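Local structure of genome polyprotein (Chicken sicinivirus JSY, 6QWT) at residues Y395-I400 and V461-W466; L424-H429 and I455-E460. The protein is the 3Dpol piece of the viral polyprotein, an RNA-dependent RNA polymerase that probably copies the viral RNA genome during replication. All blocks are in the same frame, centred on the assembly; numbering follows the deposited sequence.

Contact 1 (Y395-I400 and V461-W466)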
ATOM      1  N   TYR A 395     -19.764   0.841  17.745  1.00 28.45           N
ATOM      2  CA  TYR A 395     -19.051   1.538  16.688  1.00 27.95           C
ATOM      3  C   TYR A 395     -17.642   1.874  17.160  1.00 25.60           C
ATOM      4  O   TYR A 395     -17.441   2.289  18.304  1.00 23.59           O
ATOM      5  CB  TYR A 395     -19.816   2.791  16.268  1.00 24.52           C
ATOM      6  CG  TYR A 395     -21.206   2.445  15.790  1.00 29.01           C
ATOM      7  CD1 TYR A 395     -22.303   2.575  16.629  1.00 34.30           C
ATOM      8  CD2 TYR A 395     -21.412   1.940  14.514  1.00 31.55           C
ATOM      9  CE1 TYR A 395     -23.575   2.234  16.200  1.00 35.53           C
ATOM     10  CE2 TYR A 395     -22.675   1.599  14.076  1.00 37.27           C
ATOM     11  CZ  TYR A 395     -23.753   1.748  14.921  1.00 40.02           C
ATOM     12  OH  TYR A 395     -25.010   1.406  14.480  1.00 46.10           O
ATOM     13  N   ILE A 396     -16.669   1.677  16.273  1.00 20.79           N
ATOM     14  CA  ILE A 396     -15.263   1.588  16.646  1.00 24.32           C
ATOM     15  C   ILE A 396     -14.494   2.729  15.995  1.00 23.18           C
ATOM     16  O   ILE A 396     -14.534   2.894  14.771  1.00 21.63           O
ATOM     17  CB  ILE A 396     -14.664   0.229  16.242  1.00 21.97           C
ATOM     18  CG1 ILE A 396     -15.607  -0.910  16.646  1.00 26.24           C
ATOM     19  CG2 ILE A 396     -13.289   0.046  16.867  1.00 22.86           C
ATOM     20  CD1 ILE A 396     -15.844  -1.018  18.142  1.00 26.11           C
ATOM     21  N   HIS A 397     -13.776   3.501  16.820  1.00 21.58           N
ATOM     22  CA  HIS A 397     -12.940   4.596  16.347  1.00 23.64           C
ATOM     23  C   HIS A 397     -11.606   4.061  15.828  1.00 23.58           C
ATOM     24  O   HIS A 397     -10.989   3.206  16.470  1.00 21.09           O
ATOM     25  CB  HIS A 397     -12.666   5.598  17.470  1.00 23.12           C
ATOM     26  CG  HIS A 397     -13.856   6.413  17.873  1.00 26.93           C
ATOM     27  ND1 HIS A 397     -14.177   7.611  17.271  1.00 24.02           N
ATOM     28  CD2 HIS A 397     -14.784   6.217  18.839  1.00 24.56           C
ATOM     29  CE1 HIS A 397     -15.260   8.111  17.839  1.00 25.90           C
ATOM     30  NE2 HIS A 397     -15.648   7.285  18.793  1.00 30.23           N
ATOM     31  N   PRO A 398     -11.140   4.547  14.678  1.00 21.93           N
ATOM     32  CA  PRO A 398      -9.735   4.347  14.297  1.00 22.18           C
ATOM     33  C   PRO A 398      -8.863   5.409  14.947  1.00 22.35           C
ATOM     34  O   PRO A 398      -8.904   6.585  14.572  1.00 26.21           O
ATOM     35  CB  PRO A 398      -9.770   4.483  12.769  1.00 22.57           C
ATOM     36  CG  PRO A 398     -10.925   5.396  12.502  1.00 20.84           C
ATOM     37  CD  PRO A 398     -11.924   5.194  13.613  1.00 21.09           C
ATOM     38  N   VAL A 399      -8.081   4.999  15.941  1.00 22.43           N
ATOM     39  CA  VAL A 399      -7.271   5.917  16.734  1.00 20.72           C
ATOM     40  C   VAL A 399      -5.828   5.775  16.265  1.00 21.51           C
ATOM     41  O   VAL A 399      -5.120   4.843  16.658  1.00 23.45           O
ATOM     42  CB  VAL A 399      -7.416   5.648  18.233  1.00 25.88           C
ATOM     43  CG1 VAL A 399      -6.635   6.681  19.045  1.00 18.09           C
ATOM     44  CG2 VAL A 399      -8.889   5.659  18.618  1.00 20.62           C
ATOM     45  N   ILE A 400      -5.390   6.705  15.422  1.00 24.07           N
ATOM     46  CA  ILE A 400      -4.034   6.682  14.891  1.00 22.44           C
ATOM     47  C   ILE A 400      -3.060   7.137  15.968  1.00 21.67           C
ATOM     48  O   ILE A 400      -3.424   7.854  16.909  1.00 23.21           O
ATOM     49  CB  ILE A 400      -3.939   7.552  13.618  1.00 23.78           C
ATOM     50  CG1 ILE A 400      -2.711   7.172  12.786  1.00 24.17           C
ATOM     51  CG2 ILE A 400      -3.939   9.037  13.962  1.00 20.00           C
ATOM     52  CD1 ILE A 400      -2.825   7.568  11.326  1.00 22.10           C
ATOM     53  N   VAL A 461     -18.504  18.793  14.910  1.00 20.76           N
ATOM     54  CA  VAL A 461     -18.696  18.519  13.488  1.00 23.18           C
ATOM     55  C   VAL A 461     -18.087  17.171  13.120  1.00 21.91           C
ATOM     56  O   VAL A 461     -18.704  16.362  12.415  1.00 22.16           O
ATOM     57  CB  VAL A 461     -18.097  19.656  12.639  1.00 23.43           C
ATOM     58  CG1 VAL A 461     -18.029  19.247  11.169  1.00 18.13           C
ATOM     59  CG2 VAL A 461     -18.903  20.936  12.810  1.00 19.68           C
ATOM     60  N   LEU A 462     -16.866  16.909  13.589  1.00 20.17           N
ATOM     61  CA  LEU A 462     -16.194  15.666  13.227  1.00 22.14           C
ATOM     62  C   LEU A 462     -16.885  14.462  13.852  1.00 21.40           C
ATOM     63  O   LEU A 462     -17.062  13.431  13.193  1.00 19.60           O
ATOM     64  CB  LEU A 462     -14.724  15.725  13.643  1.00 17.33           C
ATOM     65  CG  LEU A 462     -13.905  16.794  12.915  1.00 22.98           C
ATOM     66  CD1 LEU A 462     -12.560  17.025  13.592  1.00 16.73           C
ATOM     67  CD2 LEU A 462     -13.723  16.423  11.448  1.00 19.80           C
ATOM     68  N   GLN A 463     -17.286  14.573  15.121  1.00 20.82           N
ATOM     69  CA  GLN A 463     -17.926  13.444  15.785  1.00 21.73           C
ATOM     70  C   GLN A 463     -19.310  13.176  15.211  1.00 20.29           C
ATOM     71  O   GLN A 463     -19.693  12.015  15.029  1.00 21.67           O
ATOM     72  CB  GLN A 463     -17.998  13.684  17.293  1.00 25.56           C
ATOM     73  CG  GLN A 463     -18.802  12.636  18.063  1.00 26.59           C
ATOM     74  CD  GLN A 463     -18.119  11.273  18.131  1.00 27.13           C
ATOM     75  OE1 GLN A 463     -17.054  11.059  17.545  1.00 23.60           O
ATOM     76  NE2 GLN A 463     -18.735  10.344  18.857  1.00 23.12           N
ATOM     77  N   TYR A 464     -20.072  14.229  14.909  1.00 22.34           N
ATOM     78  CA  TYR A 464     -21.381  14.020  14.296  1.00 23.02           C
ATOM     79  C   TYR A 464     -21.246  13.328  12.947  1.00 21.48           C
ATOM     80  O   TYR A 464     -21.945  12.348  12.664  1.00 23.63           O
ATOM     81  CB  TYR A 464     -22.128  15.344  14.123  1.00 20.80           C
ATOM     82  CG  TYR A 464     -23.250  15.208  13.115  1.00 24.51           C
ATOM     83  CD1 TYR A 464     -24.435  14.562  13.454  1.00 25.05           C
ATOM     84  CD2 TYR A 464     -23.108  15.678  11.813  1.00 21.99           C
ATOM     85  CE1 TYR A 464     -25.452  14.412  12.534  1.00 26.10           C
ATOM     86  CE2 TYR A 464     -24.121  15.527  10.887  1.00 22.76           C
ATOM     87  CZ  TYR A 464     -25.290  14.895  11.252  1.00 26.01           C
ATOM     88  OH  TYR A 464     -26.304  14.745  10.331  1.00 32.69           O
ATOM     89  N   ARG A 465     -20.357  13.835  12.089  1.00 22.50           N
ATOM     90  CA  ARG A 465     -20.231  13.267  10.751  1.00 26.44           C
ATOM     91  C   ARG A 465     -19.689  11.844  10.791  1.00 25.74           C
ATOM     92  O   ARG A 465     -20.050  11.027   9.938  1.00 27.33           O
ATOM     93  CB  ARG A 465     -19.353  14.163   9.877  1.00 24.68           C
ATOM     94  CG  ARG A 465     -20.128  15.313   9.247  1.00 26.64           C
ATOM     95  CD  ARG A 465     -19.326  16.051   8.191  1.00 30.12           C
ATOM     96  NE  ARG A 465     -19.051  15.233   7.012  1.00 35.11           N
ATOM     97  CZ  ARG A 465     -19.945  14.938   6.072  1.00 36.60           C
ATOM     98  NH1 ARG A 465     -19.592  14.190   5.035  1.00 36.54           N
ATOM     99  NH2 ARG A 465     -21.191  15.384   6.165  1.00 32.47           N
ATOM    100  N   TRP A 466     -18.848  11.517  11.775  1.00 22.95           N
ATOM    101  CA  TRP A 466     -18.394  10.136  11.912  1.00 24.05           C
ATOM    102  C   TRP A 466     -19.550   9.219  12.285  1.00 27.12           C
ATOM    103  O   TRP A 466     -19.738   8.162  11.671  1.00 26.30           O
ATOM    104  CB  TRP A 466     -17.286  10.029  12.956  1.00 18.61           C
ATOM    105  CG  TRP A 466     -16.854   8.609  13.180  1.00 22.83           C
ATOM    106  CD1 TRP A 466     -16.081   7.849  12.351  1.00 22.99           C
ATOM    107  CD2 TRP A 466     -17.184   7.771  14.299  1.00 22.17           C
ATOM    108  NE1 TRP A 466     -15.903   6.597  12.885  1.00 24.78           N
ATOM    109  CE2 TRP A 466     -16.570   6.522  14.081  1.00 24.65           C
ATOM    110  CE3 TRP A 466     -17.937   7.956  15.463  1.00 23.61           C
ATOM    111  CZ2 TRP A 466     -16.684   5.465  14.983  1.00 21.93           C
ATOM    112  CZ3 TRP A 466     -18.049   6.906  16.358  1.00 17.77           C
ATOM    113  CH2 TRP A 466     -17.426   5.677  16.113  1.00 19.77           C
TER

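Contact 2 (L424-H429 and I455-E460)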
ATOM      1  N   LEU A 424      -5.409  16.800   8.921  1.00 22.77           N
ATOM      2  CA  LEU A 424      -4.996  16.138  10.152  1.00 21.39           C
ATOM      3  C   LEU A 424      -6.089  16.143  11.213  1.00 23.82           C
ATOM      4  O   LEU A 424      -6.095  15.262  12.082  1.00 20.08           O
ATOM      5  CB  LEU A 424      -3.725  16.792  10.701  1.00 17.49           C
ATOM      6  CG  LEU A 424      -2.494  16.654   9.796  1.00 24.89           C
ATOM      7  CD1 LEU A 424      -1.314  17.432  10.353  1.00 19.60           C
ATOM      8  CD2 LEU A 424      -2.115  15.190   9.580  1.00 19.16           C
ATOM      9  N   CYS A 425      -7.015  17.105  11.157  1.00 23.23           N
ATOM     10  CA  CYS A 425      -8.163  17.077  12.056  1.00 22.91           C
ATOM     11  C   CYS A 425      -8.972  15.801  11.872  1.00 22.00           C
ATOM     12  O   CYS A 425      -9.512  15.254  12.840  1.00 21.35           O
ATOM     13  CB  CYS A 425      -9.039  18.305  11.818  1.00 19.85           C
ATOM     14  SG  CYS A 425      -8.286  19.848  12.361  1.00 23.04           S
ATOM     15  N   TYR A 426      -9.064  15.307  10.633  1.00 21.56           N
ATOM     16  CA  TYR A 426      -9.801  14.078  10.367  1.00 23.97           C
ATOM     17  C   TYR A 426      -9.172  12.871  11.048  1.00 25.42           C
ATOM     18  O   TYR A 426      -9.863  11.872  11.278  1.00 25.57           O
ATOM     19  CB  TYR A 426      -9.890  13.827   8.862  1.00 26.54           C
ATOM     20  CG  TYR A 426     -10.664  14.882   8.109  1.00 32.12           C
ATOM     21  CD1 TYR A 426     -10.063  15.624   7.100  1.00 30.24           C
ATOM     22  CD2 TYR A 426     -12.000  15.136   8.404  1.00 35.76           C
ATOM     23  CE1 TYR A 426     -10.767  16.592   6.406  1.00 33.44           C
ATOM     24  CE2 TYR A 426     -12.714  16.105   7.713  1.00 38.33           C
ATOM     25  CZ  TYR A 426     -12.091  16.828   6.715  1.00 39.66           C
ATOM     26  OH  TYR A 426     -12.788  17.791   6.021  1.00 45.36           O
ATOM     27  N   LEU A 427      -7.880  12.940  11.369  1.00 21.83           N
ATOM     28  CA  LEU A 427      -7.193  11.845  12.039  1.00 25.53           C
ATOM     29  C   LEU A 427      -7.192  12.001  13.553  1.00 21.31           C
ATOM     30  O   LEU A 427      -7.347  11.013  14.277  1.00 22.40           O
ATOM     31  CB  LEU A 427      -5.749  11.739  11.531  1.00 23.10           C
ATOM     32  CG  LEU A 427      -5.556  11.573  10.020  1.00 24.88           C
ATOM     33  CD1 LEU A 427      -4.078  11.563   9.665  1.00 22.51           C
ATOM     34  CD2 LEU A 427      -6.232  10.302   9.538  1.00 28.12           C
ATOM     35  N   ALA A 428      -7.036  13.233  14.040  1.00 20.67           N
ATOM     36  CA  ALA A 428      -6.750  13.494  15.446  1.00 21.89           C
ATOM     37  C   ALA A 428      -7.980  13.483  16.348  1.00 20.85           C
ATOM     38  O   ALA A 428      -7.854  13.159  17.533  1.00 20.36           O
ATOM     39  CB  ALA A 428      -6.039  14.844  15.587  1.00 20.02           C
ATOM     40  N   HIS A 429      -9.163  13.825  15.833  1.00 19.78           N
ATOM     41  CA  HIS A 429     -10.331  13.941  16.703  1.00 22.63           C
ATOM     42  C   HIS A 429     -10.744  12.608  17.313  1.00 24.42           C
ATOM     43  O   HIS A 429     -11.411  12.601  18.355  1.00 19.13           O
ATOM     44  CB  HIS A 429     -11.510  14.550  15.940  1.00 17.64           C
ATOM     45  CG  HIS A 429     -12.250  13.568  15.087  1.00 20.96           C
ATOM     46  ND1 HIS A 429     -13.287  12.795  15.569  1.00 20.56           N
ATOM     47  CD2 HIS A 429     -12.102  13.230  13.785  1.00 20.34           C
ATOM     48  CE1 HIS A 429     -13.745  12.024  14.598  1.00 20.89           C
ATOM     49  NE2 HIS A 429     -13.042  12.268  13.506  1.00 24.85           N
ATOM     50  N   ILE A 455      -7.376  27.434  11.694  1.00 26.81           N
ATOM     51  CA  ILE A 455      -8.780  27.200  12.012  1.00 27.89           C
ATOM     52  C   ILE A 455      -8.991  25.693  12.045  1.00 28.39           C
ATOM     53  O   ILE A 455      -8.734  25.005  11.049  1.00 27.96           O
ATOM     54  CB  ILE A 455      -9.721  27.863  10.993  1.00 32.76           C
ATOM     55  CG1 ILE A 455      -9.519  29.383  10.979  1.00 32.12           C
ATOM     56  CG2 ILE A 455     -11.167  27.509  11.294  1.00 28.14           C
ATOM     57  CD1 ILE A 455     -10.069  30.095  12.196  1.00 24.05           C
ATOM     58  N   PHE A 456      -9.451  25.181  13.181  1.00 28.02           N
ATOM     59  CA  PHE A 456      -9.662  23.751  13.363  1.00 24.49           C
ATOM     60  C   PHE A 456     -11.137  23.410  13.211  1.00 23.77           C
ATOM     61  O   PHE A 456     -12.008  24.140  13.694  1.00 25.92           O
ATOM     62  CB  PHE A 456      -9.157  23.298  14.735  1.00 23.98           C
ATOM     63  CG  PHE A 456      -7.701  23.597  14.979  1.00 24.21           C
ATOM     64  CD1 PHE A 456      -6.721  22.692  14.601  1.00 20.95           C
ATOM     65  CD2 PHE A 456      -7.314  24.781  15.589  1.00 24.36           C
ATOM     66  CE1 PHE A 456      -5.378  22.962  14.826  1.00 24.23           C
ATOM     67  CE2 PHE A 456      -5.976  25.058  15.816  1.00 26.60           C
ATOM     68  CZ  PHE A 456      -5.006  24.148  15.432  1.00 24.62           C
ATOM     69  N   ILE A 457     -11.412  22.302  12.528  1.00 26.65           N
ATOM     70  CA  ILE A 457     -12.789  21.804  12.449  1.00 23.56           C
ATOM     71  C   ILE A 457     -13.286  21.495  13.856  1.00 22.66           C
ATOM     72  O   ILE A 457     -12.603  20.770  14.608  1.00 21.88           O
ATOM     73  CB  ILE A 457     -12.860  20.551  11.561  1.00 24.55           C
ATOM     74  CG1 ILE A 457     -12.211  20.822  10.204  1.00 25.01           C
ATOM     75  CG2 ILE A 457     -14.306  20.094  11.391  1.00 23.34           C
ATOM     76  CD1 ILE A 457     -11.981  19.571   9.382  1.00 30.63           C
ATOM     77  N   PRO A 458     -14.438  22.016  14.275  1.00 27.09           N
ATOM     78  CA  PRO A 458     -14.904  21.764  15.644  1.00 24.01           C
ATOM     79  C   PRO A 458     -15.150  20.281  15.877  1.00 20.59           C
ATOM     80  O   PRO A 458     -15.565  19.549  14.976  1.00 23.33           O
ATOM     81  CB  PRO A 458     -16.203  22.574  15.739  1.00 24.09           C
ATOM     82  CG  PRO A 458     -16.128  23.568  14.611  1.00 26.22           C
ATOM     83  CD  PRO A 458     -15.363  22.882  13.525  1.00 19.41           C
ATOM     84  N   TYR A 459     -14.873  19.842  17.109  1.00 23.50           N
ATOM     85  CA  TYR A 459     -15.024  18.427  17.440  1.00 23.31           C
ATOM     86  C   TYR A 459     -16.447  17.945  17.190  1.00 25.50           C
ATOM     87  O   TYR A 459     -16.656  16.809  16.743  1.00 24.17           O
ATOM     88  CB  TYR A 459     -14.627  18.171  18.897  1.00 22.46           C
ATOM     89  CG  TYR A 459     -14.871  16.739  19.321  1.00 24.78           C
ATOM     90  CD1 TYR A 459     -13.919  15.754  19.087  1.00 23.73           C
ATOM     91  CD2 TYR A 459     -16.062  16.366  19.934  1.00 21.29           C
ATOM     92  CE1 TYR A 459     -14.144  14.441  19.456  1.00 24.28           C
ATOM     93  CE2 TYR A 459     -16.295  15.057  20.307  1.00 24.86           C
ATOM     94  CZ  TYR A 459     -15.333  14.099  20.066  1.00 25.19           C
ATOM     95  OH  TYR A 459     -15.561  12.794  20.440  1.00 31.68           O
ATOM     96  N   GLU A 460     -17.443  18.791  17.475  1.00 24.69           N
ATOM     97  CA  GLU A 460     -18.832  18.381  17.296  1.00 27.63           C
ATOM     98  C   GLU A 460     -19.145  18.079  15.837  1.00 23.22           C
ATOM     99  O   GLU A 460     -19.970  17.203  15.549  1.00 22.58           O
ATOM    100  CB  GLU A 460     -19.776  19.461  17.824  1.00 26.94           C
ATOM    101  CG  GLU A 460     -19.928  19.453  19.331  1.00 32.74           C
ATOM    102  CD  GLU A 460     -19.301  20.667  19.979  1.00 45.40           C
ATOM    103  OE1 GLU A 460     -19.888  21.186  20.952  1.00 49.60           O
ATOM    104  OE2 GLU A 460     -18.223  21.100  19.514  1.00 40.89           O
TER

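Contact 1 (Y395-I400 and V461-W466)
An aromatic stack between His397 and Trp466 joins the outgoing strand of a two-stranded hairpin, 384-388 with 396-400, to the C-terminal helix 459-469 in a buried contact. The backbones stay well apart, with strand and helix axes no closer than 11.7 Å and an angle of 129° between their directions, so long flat side chains must bridge the gap. Trp466 supplies most of the reach: its CG lies anti to the backbone N (chi1 177°), which carries the indole out from the helix toward the strand. The imidazole of His397 lies over the six-membered ring of the indole as an offset stack, centroids 3.9 Å apart and planes 20° from parallel. Its CE1 sits toward the rim, 3.4 Å from Trp466 CZ3. The indole edge meets backbone, with CZ2 of Trp466 3.4 Å from the carbonyl O of Ile396, while Tyr395 brings its CB within 3.8 Å of Trp466 CH2 and turns its ring away.

Gln463, one helical turn before the tryptophan, bends at its second torsion so that its amide lies nearly coplanar with the imidazole. OE1 of Gln463 then faces the ring edge, 3.5 Å from His397 CE1. No hydrogen bond crosses directly, but Asp389 OD2 receives both His397 NE2 and Gln463 NE2, and this shared carboxylate would tend to make the imidazole more basic. His430 hydrogen-bonds to His397 ND1 and meets the indole edge-to-face, while Trp466 NE1 is satisfied by the carbonyl of Asp213. Histidine suits this place because it can stack and still use both nitrogens. The hairpin starts at the arginine that closes an FLKR sequence, consistent with motif E of picornaviral polymerases, where the palm passes into the thumb.

Contact 2 (L424-H429 and I455-E460)
The end of Ile457 is the bump that fits into helix 417-428, entering the hollow between Cys425 and Tyr426. Its CD1 lies 4.0 Å from Cys425 CB and 3.8 Å from Tyr426 CZ. With the tyrosine ring it makes an off-centre CH-pi contact, 4.2 Å from CD1 of Ile457 to the ring centroid, the two side chains crossing at about a right angle. An extended chi2 (168°) pushes this methyl forward, and isoleucine suits the place because its end methyl can touch the Cys425 CB and the Tyr426 ring at once.

Cys425 in turn projects toward the 455-460 segment: its SG approaches the edge of the Phe456 ring in the ring plane, 3.9 Å from CD1 of Phe456, a sulfur-aromatic contact. Cysteine is small enough to allow the close backbone approach here, its CA only 6.6 Å from that of Ile457. Farther along, the ring edge of Tyr459 comes alongside the backbone at His429, its CE1 3.5 Å from the carbonyl O of His429.

Pro458 is at the N-cap position, where the extended segment gives way to helix 459-469. Helix 433-449 borders the site as well: Tyr436 hydrogen-bonds to the carbonyl of Ile457 and packs on Cys425, Cys440 touches Phe456, and Pro433 touches Tyr459.

In the fold
The two contacts lie with centres about 10 Å apart, on the same side of the molecule's centre, and share helix 459-469. Along the chain the order is 395-400, 424-429, 455-460, 461-466, so contact 2 is nested within the loop that contact 1 closes. Leu462 is the physical bridge: its CD1 lies 3.6 Å from CB of His429, and its other branch packs on Tyr426. The first turn of the C-terminal helix, through Leu462, thus rests on helix 417-428, while the turn carrying Trp466 reaches the motif E-like hairpin. Together they join the C-terminal helix to what is, by the picornaviral polymerase fold, probably the thumb and its junction with the palm.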